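Structural protein (unclassified Rudivirus, PDB 6WQ0) self-assembles into a helical, filamentous nucleocapsid, wrapping around the viral DNA and holding it in the A-form, probably protecting it under conditions such as extreme desiccation. Local coordinates at residues 26-29 and 30-34. Numbering follows the deposited sequence.
Sequences NPTV and ASTIL
Ala30 N donates to Asn26 O over 3.2 Å, closing the first turn of helix 27-48, an N-capped α-helix in an all-α coat protein. The same i+4 to i backbone bonding continues with Ser31 N to Pro27 O, Thr32 N to Thr28 O and Ile33 N to Val29 O (3.0 Å). Asn26 is the N-cap: its OD1 accepts a weak bond from Thr28 N at 3.5 Å, while Pro27, which has no amide hydrogen to offer, occupies the first helical position.

Among the apolar side chains, Val29 and Ile33 run side by side one turn apart, with CG1 of Val29 3.9 Å from CD1 of Ile33. Ala30 and Ile33 rest on Phe24 of helix 10-24, and Ile33 also packs on a sugar of the bound DNA. Two neighbouring subunits also pack here: Thr28 on Thr28 of one, and Ala30 on Ala30 of the other.

The hydroxyl of Thr32 turns back to the preceding turn. With chi1 at -50°, OG1 sits beside its own backbone N. Both donors reach Thr28 O from opposite faces of the carbonyl plane, Thr32 N at 2.9 Å and Thr32 OG1 at 2.6 Å.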
ATOM      1  N   ASN C  26      40.715 -32.475  15.082  1.00 15.80           N
ATOM      2  CA  ASN C  26      39.627 -31.510  15.087  1.00 15.80           C
ATOM      3  C   ASN C  26      40.199 -30.101  15.219  1.00 15.80           C
ATOM      4  O   ASN C  26      41.183 -29.898  15.936  1.00 15.80           O
ATOM      5  CB  ASN C  26      38.677 -31.810  16.249  1.00 15.80           C
ATOM      6  CG  ASN C  26      37.262 -31.335  16.002  1.00 15.80           C
ATOM      7  OD1 ASN C  26      36.903 -30.213  16.343  1.00 15.80           O
ATOM      8  ND2 ASN C  26      36.443 -32.202  15.433  1.00 15.80           N
ATOM      9  N   PRO C  27      39.624 -29.107  14.538  1.00 15.55           N
ATOM     10  CA  PRO C  27      40.152 -27.740  14.686  1.00 15.55           C
ATOM     11  C   PRO C  27      40.026 -27.204  16.100  1.00 15.55           C
ATOM     12  O   PRO C  27      40.988 -26.647  16.644  1.00 15.55           O
ATOM     13  CB  PRO C  27      39.307 -26.938  13.687  1.00 15.55           C
ATOM     14  CG  PRO C  27      38.759 -27.936  12.749  1.00 15.55           C
ATOM     15  CD  PRO C  27      38.550 -29.175  13.536  1.00 15.55           C
ATOM     16  N   THR C  28      38.858 -27.376  16.721  1.00 15.74           N
ATOM     17  CA  THR C  28      38.637 -26.830  18.054  1.00 15.74           C
ATOM     18  C   THR C  28      39.470 -27.554  19.101  1.00 15.74           C
ATOM     19  O   THR C  28      40.042 -26.916  19.988  1.00 15.74           O
ATOM     20  CB  THR C  28      37.153 -26.896  18.405  1.00 15.74           C
ATOM     21  OG1 THR C  28      36.407 -26.112  17.467  1.00 15.74           O
ATOM     22  CG2 THR C  28      36.907 -26.361  19.805  1.00 15.74           C
ATOM     23  N   VAL C  29      39.572 -28.879  19.009  1.00 14.91           N
ATOM     24  CA  VAL C  29      40.330 -29.639  20.000  1.00 14.91           C
ATOM     25  C   VAL C  29      41.792 -29.209  19.995  1.00 14.91           C
ATOM     26  O   VAL C  29      42.342 -28.788  21.020  1.00 14.91           O
ATOM     27  CB  VAL C  29      40.181 -31.150  19.750  1.00 14.91           C
ATOM     28  CG1 VAL C  29      41.090 -31.932  20.670  1.00 14.91           C
ATOM     29  CG2 VAL C  29      38.742 -31.574  19.952  1.00 14.91           C
ATOM     30  N   ALA C  30      42.440 -29.311  18.834  1.00 14.98           N
ATOM     31  CA  ALA C  30      43.850 -28.953  18.722  1.00 14.98           C
ATOM     32  C   ALA C  30      44.077 -27.492  19.073  1.00 14.98           C
ATOM     33  O   ALA C  30      45.012 -27.155  19.810  1.00 14.98           O
ATOM     34  CB  ALA C  30      44.348 -29.249  17.310  1.00 14.98           C
ATOM     35  N   SER C  31      43.227 -26.608  18.550  1.00 15.25           N
ATOM     36  CA  SER C  31      43.373 -25.181  18.804  1.00 15.25           C
ATOM     37  C   SER C  31      43.296 -24.872  20.293  1.00 15.25           C
ATOM     38  O   SER C  31      44.154 -24.169  20.833  1.00 15.25           O
ATOM     39  CB  SER C  31      42.300 -24.418  18.035  1.00 15.25           C
ATOM     40  OG  SER C  31      42.112 -23.123  18.564  1.00 15.25           O
ATOM     41  N   THR C  32      42.275 -25.394  20.975  1.00 15.09           N
ATOM     42  CA  THR C  32      42.103 -25.128  22.397  1.00 15.09           C
ATOM     43  C   THR C  32      43.270 -25.672  23.206  1.00 15.09           C
ATOM     44  O   THR C  32      43.813 -24.977  24.071  1.00 15.09           O
ATOM     45  CB  THR C  32      40.784 -25.733  22.880  1.00 15.09           C
ATOM     46  OG1 THR C  32      39.727 -25.322  22.010  1.00 15.09           O
ATOM     47  CG2 THR C  32      40.467 -25.278  24.285  1.00 15.09           C
ATOM     48  N   ILE C  33      43.686 -26.909  22.928  1.00 14.19           N
ATOM     49  CA  ILE C  33      44.759 -27.515  23.713  1.00 14.19           C
ATOM     50  C   ILE C  33      46.054 -26.732  23.546  1.00 14.19           C
ATOM     51  O   ILE C  33      46.721 -26.384  24.528  1.00 14.19           O
ATOM     52  CB  ILE C  33      44.938 -28.996  23.333  1.00 14.19           C
ATOM     53  CG1 ILE C  33      43.678 -29.790  23.666  1.00 14.19           C
ATOM     54  CG2 ILE C  33      46.122 -29.596  24.061  1.00 14.19           C
ATOM     55  CD1 ILE C  33      43.821 -31.264  23.430  1.00 14.19           C
ATOM     56  N   LEU C  34      46.426 -26.430  22.301  1.00 14.45           N
ATOM     57  CA  LEU C  34      47.700 -25.763  22.063  1.00 14.45           C
ATOM     58  C   LEU C  34      47.679 -24.322  22.558  1.00 14.45           C
ATOM     59  O   LEU C  34      48.665 -23.846  23.132  1.00 14.45           O
ATOM     60  CB  LEU C  34      48.051 -25.832  20.579  1.00 14.45           C
ATOM     61  CG  LEU C  34      48.253 -27.246  20.032  1.00 14.45           C
ATOM     62  CD1 LEU C  34      48.541 -27.222  18.551  1.00 14.45           C
ATOM     63  CD2 LEU C  34      49.355 -27.962  20.785  1.00 14.45           C
TER